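Local structure of mannuronan C5-epimerase (Pseudomonas syringae pv. tomato, 4NK6) at residues Ile271-Arg276 / Leu280-Asn285; Val95-Leu100 / Gln107-Val112; His365-Arg370 / Ile375-Asn380. The protein epimerises beta-D-mannuronate to alpha-L-guluronate in alginate chains and belongs to a periplasmic complex that shields the nascent polymer from degradation on its way to the outer membrane. All blocks are in the same frame, centred on the assembly; numbering follows the deposited sequence.

In the fold
The three contacts lie in series along the chain, with no nesting or crossing. Contact 2 comes first: after strand 93-96, helix 97-103 and a short connection bring the chain back as strand 109-113, whose L109 meets the helix. Contact 1 closes a turn with three residues between its segments, 277-279, and joins strands 269-274 and 281-288. Contact 3 does the same around four residues between strands 367-370 and 375-378. The latter two join successive faces of the right-handed beta-helix, within single coils, and their centres are 19 Å apart. Contact 2 lies about 50 Å from contact 3, centre to centre, on the opposite side of the chain's centre, where helix 97-103 packs on strands 52-57, 86-91 and 109-113.

Contact 1: residues Ile271-Arg276 / Leu280-Asn285; sequences IDPHDR and LIIAEN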
# COMPACT_ATOMS: atom_id res chain seq x y z
N ILE A 271 -2.51 2.77 -3.11
CA ILE A 271 -1.50 1.75 -2.83
C ILE A 271 -0.12 2.41 -2.93
O ILE A 271 0.24 2.92 -3.98
CB ILE A 271 -1.58 0.59 -3.87
CG1 ILE A 271 -3.02 0.06 -3.98
CG2 ILE A 271 -0.65 -0.54 -3.50
CD1 ILE A 271 -3.18 -1.11 -4.97
N ASP A 272 0.65 2.38 -1.84
CA ASP A 272 1.88 3.18 -1.74
C ASP A 272 3.08 2.38 -1.21
O ASP A 272 3.58 2.66 -0.11
CB ASP A 272 1.60 4.41 -0.85
CG ASP A 272 2.84 5.27 -0.57
OD1 ASP A 272 3.66 5.50 -1.49
OD2 ASP A 272 3.00 5.70 0.59
N PRO A 273 3.56 1.38 -1.98
CA PRO A 273 4.76 0.64 -1.56
C PRO A 273 5.99 1.55 -1.55
O PRO A 273 6.10 2.40 -2.42
CB PRO A 273 4.91 -0.42 -2.65
CG PRO A 273 3.54 -0.56 -3.25
CD PRO A 273 3.01 0.84 -3.24
N HIS A 274 6.92 1.34 -0.62
CA HIS A 274 7.99 2.30 -0.41
C HIS A 274 9.31 1.64 -0.04
O HIS A 274 9.35 0.48 0.40
CB HIS A 274 7.62 3.24 0.75
CG HIS A 274 7.51 4.69 0.36
ND1 HIS A 274 8.58 5.56 0.43
CD2 HIS A 274 6.46 5.42 -0.08
CE1 HIS A 274 8.19 6.76 0.04
NE2 HIS A 274 6.91 6.70 -0.27
N ASP A 275 10.38 2.40 -0.22
CA ASP A 275 11.66 2.17 0.47
C ASP A 275 12.24 0.77 0.35
O ASP A 275 12.23 -0.00 1.31
CB ASP A 275 11.53 2.54 1.95
CG ASP A 275 11.44 4.05 2.17
OD1 ASP A 275 11.28 4.82 1.20
OD2 ASP A 275 11.51 4.48 3.33
N ARG A 276 12.76 0.46 -0.83
CA ARG A 276 13.52 -0.77 -1.06
C ARG A 276 12.68 -2.04 -0.86
O ARG A 276 13.20 -3.08 -0.52
CB ARG A 276 14.79 -0.78 -0.19
CG ARG A 276 15.70 0.45 -0.42
CD ARG A 276 16.76 0.64 0.68
NE ARG A 276 16.16 0.89 1.99
CZ ARG A 276 15.62 2.06 2.37
NH1 ARG A 276 15.09 2.20 3.58
NH2 ARG A 276 15.62 3.09 1.54
N LEU A 280 7.22 -7.19 -5.51
CA LEU A 280 5.81 -7.00 -5.20
C LEU A 280 4.94 -7.35 -6.41
O LEU A 280 5.34 -7.14 -7.55
CB LEU A 280 5.55 -5.57 -4.75
CG LEU A 280 6.47 -5.00 -3.67
CD1 LEU A 280 6.01 -3.61 -3.31
CD2 LEU A 280 6.52 -5.88 -2.42
N ILE A 281 3.76 -7.89 -6.13
CA ILE A 281 2.79 -8.25 -7.15
C ILE A 281 1.51 -7.46 -6.89
O ILE A 281 0.75 -7.76 -5.96
CB ILE A 281 2.50 -9.77 -7.16
CG1 ILE A 281 3.76 -10.54 -7.57
CG2 ILE A 281 1.34 -10.10 -8.10
CD1 ILE A 281 3.66 -12.07 -7.36
N ILE A 282 1.30 -6.43 -7.69
CA ILE A 282 0.14 -5.58 -7.54
C ILE A 282 -0.74 -5.75 -8.77
O ILE A 282 -0.42 -5.21 -9.83
CB ILE A 282 0.58 -4.12 -7.39
CG1 ILE A 282 1.49 -3.98 -6.16
CG2 ILE A 282 -0.63 -3.20 -7.26
CD1 ILE A 282 2.26 -2.67 -6.10
N ALA A 283 -1.82 -6.52 -8.63
CA ALA A 283 -2.58 -6.96 -9.80
C ALA A 283 -4.11 -7.00 -9.62
O ALA A 283 -4.61 -7.33 -8.54
CB ALA A 283 -2.08 -8.32 -10.25
N GLU A 284 -4.83 -6.70 -10.70
CA GLU A 284 -6.29 -6.84 -10.72
C GLU A 284 -7.01 -6.08 -9.61
O GLU A 284 -8.07 -6.50 -9.15
CB GLU A 284 -6.70 -8.32 -10.74
CG GLU A 284 -6.18 -9.03 -11.98
CD GLU A 284 -6.63 -10.47 -12.10
OE1 GLU A 284 -7.36 -10.97 -11.20
OE2 GLU A 284 -6.25 -11.10 -13.10
N ASN A 285 -6.40 -4.97 -9.17
CA ASN A 285 -7.06 -4.08 -8.22
C ASN A 285 -7.83 -3.00 -8.97
O ASN A 285 -7.51 -2.69 -10.12
CB ASN A 285 -6.04 -3.44 -7.28
CG ASN A 285 -5.19 -4.47 -6.55
OD1 ASN A 285 -5.66 -5.14 -5.64
ND2 ASN A 285 -3.92 -4.58 -6.95
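The apolar contact between I271-R276 and L280-N285 is made by I271 and P273 on one side and L280, I282 and N285 on the other. The pyrrolidine of P273 takes two neighbours: its CB presses on L280 CD1 at 3.4 Å, tighter than usual for two carbons, while its CG meets I282 CD1 at 3.8 Å. I271 and I282 run past one another in opposite directions, with I271 CD1 4.0 Å from I282 CG2. I271 is fully extended beyond CB (chi2 -179°), which carries the same methyl on to N285 ND2 at 4.1 Å, the two side chains crossing at about a right angle.

Polar bonds lie elsewhere. The amide of N285 is held by the preceding coil, its OD1 accepting from N261 N and its ND2 donating to V258 O. No hydrogen bond joins the two segments, as expected of two faces of one coil in a right-handed beta-helix; I271 pairs instead with the backbone of G295 and I297 in the next coil. On the other side of strand 269-274, H274, the probable proton acceptor, gives ND1 to D275 OD1 at 2.9 Å in a nearly straight bond (176°). That oxygen lies in the imidazole plane but is approached from above its own carboxylate plane.

The chemistry therefore divides by side: P273 and I271 meet L280 and I282 with hydrocarbon inside the coil, and H274, next along the strand, points away from that interior, its ring probably steadied by the carboxylate of D275, which R300 also binds.

Contact 2: residues Val95-Leu100 / Gln107-Val112; sequences VNLQDL and QFLSEV
L97 and L109 adopt the same conformation, each with CG trans to its own backbone nitrogen (chi1 -179° and -178°), and this sends a methyl from each into the space between helix 97-103 and strand 109-113. L97 CD1 and L109 CD2 meet there at 4.2 Å, the two side chains slanted across one another. The same L109 methyl goes further and lands on the root of L100: CD2 is 3.5 Å from L100 CB and 3.8 Å from L100 C. L109 thus touches the helix with one branch, set between a leucine tip and the base of the next leucine one turn along. The L100 side chain also touches I53, I88 and I90, while A119 and V104 touch L109. Toward one end of the stacked strands, V95 pairs with I130 and E132, S110 with V118.

The first turn of the helix is fixed by a capping box. N96, at the N-cap, accepts from D99 N through OD1 at 2.9 Å, the donor lying close to the line of the carbonyl (161°). In return, D99 OD2 accepts from N96 N at 3.0 Å, on the anti side of the carboxylate. The two acceptors, N96 OD1 and D99 OD2, are left 3.0 Å apart, a proximity probably offset by the backbone N-H groups that they bind. N96 ND2 is in turn engaged by the hydroxyl of Y94.

Between these two segments the contact is made by carbon atoms alone, with no hydrogen bond, and the capping box is consistent with a fixed helix start that places L97 and L100.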
# COMPACT_ATOMS: atom_id res chain seq x y z
N VAL A 95 -4.49 -18.14 18.50
CA VAL A 95 -5.62 -17.50 19.16
C VAL A 95 -6.51 -16.84 18.10
O VAL A 95 -6.01 -16.08 17.27
CB VAL A 95 -5.15 -16.41 20.16
CG1 VAL A 95 -6.32 -15.56 20.64
CG2 VAL A 95 -4.42 -17.03 21.33
N ASN A 96 -7.80 -17.13 18.12
CA ASN A 96 -8.74 -16.42 17.25
C ASN A 96 -9.50 -15.32 18.02
O ASN A 96 -9.40 -15.23 19.24
CB ASN A 96 -9.67 -17.38 16.48
CG ASN A 96 -10.54 -18.24 17.38
OD1 ASN A 96 -11.14 -17.76 18.35
ND2 ASN A 96 -10.63 -19.54 17.06
N LEU A 97 -10.24 -14.47 17.30
CA LEU A 97 -10.92 -13.35 17.95
C LEU A 97 -11.95 -13.83 18.99
O LEU A 97 -12.13 -13.19 20.03
CB LEU A 97 -11.57 -12.42 16.92
CG LEU A 97 -12.32 -11.19 17.45
CD1 LEU A 97 -11.43 -10.34 18.36
CD2 LEU A 97 -12.81 -10.35 16.29
N GLN A 98 -12.61 -14.96 18.71
CA GLN A 98 -13.57 -15.51 19.65
C GLN A 98 -12.89 -15.94 20.95
O GLN A 98 -13.47 -15.81 22.03
CB GLN A 98 -14.38 -16.66 19.03
CG GLN A 98 -15.52 -16.20 18.12
CD GLN A 98 -15.01 -15.38 16.94
OE1 GLN A 98 -14.02 -15.75 16.31
NE2 GLN A 98 -15.66 -14.25 16.66
N ASP A 99 -11.65 -16.42 20.85
CA ASP A 99 -10.88 -16.81 22.03
C ASP A 99 -10.56 -15.58 22.89
O ASP A 99 -10.67 -15.62 24.12
CB ASP A 99 -9.58 -17.53 21.65
CG ASP A 99 -9.81 -18.85 20.93
OD1 ASP A 99 -10.77 -19.58 21.28
OD2 ASP A 99 -9.03 -19.16 20.01
N LEU A 100 -10.17 -14.48 22.24
CA LEU A 100 -9.88 -13.23 22.95
C LEU A 100 -11.08 -12.72 23.73
O LEU A 100 -10.94 -12.27 24.87
CB LEU A 100 -9.46 -12.14 21.96
CG LEU A 100 -8.07 -12.17 21.33
CD1 LEU A 100 -7.90 -10.94 20.43
CD2 LEU A 100 -6.99 -12.22 22.39
N GLN A 107 -14.63 -4.63 29.36
CA GLN A 107 -14.24 -3.22 29.23
C GLN A 107 -13.14 -3.01 28.18
O GLN A 107 -12.98 -1.90 27.67
CB GLN A 107 -13.80 -2.64 30.58
CG GLN A 107 -12.45 -3.14 31.07
CD GLN A 107 -12.12 -2.65 32.47
OE1 GLN A 107 -12.12 -1.45 32.75
NE2 GLN A 107 -11.84 -3.59 33.37
N PHE A 108 -12.39 -4.06 27.85
CA PHE A 108 -11.31 -3.92 26.86
C PHE A 108 -11.66 -4.55 25.51
O PHE A 108 -11.13 -4.16 24.47
CB PHE A 108 -10.01 -4.53 27.39
CG PHE A 108 -9.51 -3.87 28.65
CD1 PHE A 108 -9.53 -2.49 28.77
CD2 PHE A 108 -9.04 -4.63 29.71
CE1 PHE A 108 -9.08 -1.87 29.93
CE2 PHE A 108 -8.59 -4.02 30.87
CZ PHE A 108 -8.60 -2.63 30.98
N LEU A 109 -12.56 -5.53 25.54
CA LEU A 109 -13.00 -6.21 24.32
C LEU A 109 -14.41 -6.73 24.54
O LEU A 109 -14.61 -7.69 25.28
CB LEU A 109 -12.05 -7.35 23.96
CG LEU A 109 -12.38 -8.11 22.67
CD1 LEU A 109 -12.50 -7.15 21.48
CD2 LEU A 109 -11.34 -9.19 22.38
N SER A 110 -15.38 -6.09 23.91
CA SER A 110 -16.79 -6.33 24.21
C SER A 110 -17.57 -6.76 22.97
O SER A 110 -17.42 -6.17 21.91
CB SER A 110 -17.40 -5.06 24.79
OG SER A 110 -18.81 -5.15 24.89
N GLU A 111 -18.40 -7.79 23.12
CA GLU A 111 -19.33 -8.19 22.06
C GLU A 111 -20.61 -7.39 22.22
O GLU A 111 -21.41 -7.66 23.11
CB GLU A 111 -19.64 -9.69 22.14
CG GLU A 111 -20.54 -10.17 21.00
CD GLU A 111 -20.54 -11.69 20.84
OE1 GLU A 111 -20.17 -12.40 21.79
OE2 GLU A 111 -20.92 -12.17 19.75
N VAL A 112 -20.82 -6.39 21.36
CA VAL A 112 -21.97 -5.51 21.52
C VAL A 112 -23.26 -6.10 20.92
O VAL A 112 -24.36 -5.75 21.32
CB VAL A 112 -21.69 -4.09 20.99
CG1 VAL A 112 -20.68 -3.39 21.90
CG2 VAL A 112 -21.16 -4.14 19.58

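Contact 3: residues His365-Arg370 / Ile375-Asn380; sequences HGIRVR and IKLYEN
I367 and V369 face I375, L377 and N380 across the interior of one coil of the right-handed beta-helix, where strands 367-370 and 375-378 form successive walls. I367 places CG1 trans to its carbonyl carbon (chi1 -63°) and stays extended beyond it, so CD1 reaches N380, crossing that side chain at about a right angle; CD1 lies 4.0 Å from N380 CB. Its other branch, CG2, makes a looser approach to L377 CD2 at 4.4 Å. I375 differs from I367 in its outer torsion: chi2 of -53° folds CD1 back, leaving the CG1 methylene as the part that touches V369. V369 answers with CG1, which is trans to its backbone nitrogen, and the two side chains slide past each other in opposite directions.

The polar end of N380 is satisfied by the preceding coil: OD1 binds N357 ND2 and ND2 binds L354 O, which fixes the turn of the amide plane. L354 also touches both I367 and L377, while I375 meets L346, so the packing continues from coil to coil. The closest pair between the two strands is V369 CG1 and I375 CG1, at 3.9 Å.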
# COMPACT_ATOMS: atom_id res chain seq x y z
N HIS A 365 -1.18 14.46 -19.11
CA HIS A 365 -0.52 13.58 -20.09
C HIS A 365 -0.87 12.11 -19.88
O HIS A 365 -1.07 11.67 -18.76
CB HIS A 365 1.00 13.74 -20.03
CG HIS A 365 1.47 15.16 -20.11
ND1 HIS A 365 1.54 15.85 -21.30
CD2 HIS A 365 1.88 16.02 -19.14
CE1 HIS A 365 1.97 17.08 -21.06
NE2 HIS A 365 2.19 17.21 -19.76
N GLY A 366 -0.91 11.33 -20.97
CA GLY A 366 -1.10 9.90 -20.85
C GLY A 366 0.03 9.24 -20.08
O GLY A 366 -0.17 8.69 -19.00
N ILE A 367 1.24 9.30 -20.63
CA ILE A 367 2.43 8.78 -19.96
C ILE A 367 3.49 9.88 -19.89
O ILE A 367 3.94 10.40 -20.92
CB ILE A 367 3.01 7.57 -20.73
CG1 ILE A 367 2.00 6.42 -20.76
CG2 ILE A 367 4.33 7.11 -20.10
CD1 ILE A 367 2.37 5.27 -21.73
N ARG A 368 3.88 10.26 -18.68
CA ARG A 368 4.92 11.27 -18.52
C ARG A 368 6.19 10.66 -17.92
O ARG A 368 6.13 9.90 -16.95
CB ARG A 368 4.42 12.46 -17.69
CG ARG A 368 5.51 13.53 -17.47
CD ARG A 368 4.92 14.89 -17.09
NE ARG A 368 4.31 14.91 -15.76
CZ ARG A 368 4.92 15.34 -14.66
NH1 ARG A 368 4.27 15.35 -13.51
NH2 ARG A 368 6.18 15.76 -14.72
N VAL A 369 7.33 11.00 -18.51
CA VAL A 369 8.61 10.46 -18.06
C VAL A 369 9.56 11.61 -17.77
O VAL A 369 9.93 12.34 -18.68
CB VAL A 369 9.25 9.56 -19.14
CG1 VAL A 369 10.56 8.98 -18.63
CG2 VAL A 369 8.29 8.44 -19.54
N ARG A 370 9.96 11.76 -16.51
CA ARG A 370 10.85 12.84 -16.13
C ARG A 370 12.17 12.27 -15.61
O ARG A 370 12.16 11.39 -14.75
CB ARG A 370 10.20 13.73 -15.05
CG ARG A 370 11.00 15.01 -14.71
CD ARG A 370 10.39 15.77 -13.53
NE ARG A 370 10.76 15.19 -12.23
CZ ARG A 370 10.29 15.61 -11.06
NH1 ARG A 370 10.69 15.04 -9.93
NH2 ARG A 370 9.42 16.62 -11.00
N ILE A 375 13.72 3.78 -20.61
CA ILE A 375 12.31 3.47 -20.45
C ILE A 375 11.82 2.79 -21.73
O ILE A 375 12.04 3.29 -22.83
CB ILE A 375 11.49 4.74 -20.17
CG1 ILE A 375 11.95 5.36 -18.84
CG2 ILE A 375 9.99 4.43 -20.13
CD1 ILE A 375 11.95 4.38 -17.67
N LYS A 376 11.18 1.63 -21.58
CA LYS A 376 10.64 0.94 -22.73
C LYS A 376 9.12 1.05 -22.75
O LYS A 376 8.44 0.66 -21.80
CB LYS A 376 11.10 -0.52 -22.75
CG LYS A 376 12.61 -0.65 -22.86
CD LYS A 376 13.09 -2.10 -22.85
CE LYS A 376 14.61 -2.17 -23.01
NZ LYS A 376 15.12 -3.57 -22.91
N LEU A 377 8.59 1.61 -23.83
CA LEU A 377 7.15 1.78 -23.97
C LEU A 377 6.68 0.90 -25.12
O LEU A 377 6.79 1.27 -26.29
CB LEU A 377 6.80 3.25 -24.24
CG LEU A 377 7.23 4.29 -23.19
CD1 LEU A 377 6.74 5.68 -23.55
CD2 LEU A 377 6.77 3.92 -21.80
N TYR A 378 6.17 -0.28 -24.78
CA TYR A 378 5.78 -1.24 -25.80
C TYR A 378 4.27 -1.44 -25.84
O TYR A 378 3.64 -1.71 -24.81
CB TYR A 378 6.48 -2.59 -25.57
CG TYR A 378 7.89 -2.68 -26.11
CD1 TYR A 378 8.93 -1.97 -25.54
CD2 TYR A 378 8.19 -3.52 -27.20
CE1 TYR A 378 10.24 -2.06 -26.03
CE2 TYR A 378 9.49 -3.62 -27.69
CZ TYR A 378 10.51 -2.88 -27.10
OH TYR A 378 11.80 -2.97 -27.58
N GLU A 379 3.69 -1.30 -27.03
CA GLU A 379 2.28 -1.60 -27.28
C GLU A 379 1.31 -0.79 -26.43
O GLU A 379 0.15 -1.18 -26.30
CB GLU A 379 2.00 -3.10 -27.12
CG GLU A 379 2.83 -4.01 -28.03
CD GLU A 379 2.63 -3.73 -29.50
OE1 GLU A 379 1.52 -3.32 -29.89
OE2 GLU A 379 3.59 -3.91 -30.28
N ASN A 380 1.75 0.33 -25.86
CA ASN A 380 0.84 1.17 -25.09
C ASN A 380 -0.14 1.94 -25.97
O ASN A 380 0.19 2.36 -27.08
CB ASN A 380 1.59 2.15 -24.19
CG ASN A 380 2.42 1.44 -23.14
OD1 ASN A 380 1.88 0.94 -22.14
ND2 ASN A 380 3.73 1.38 -23.36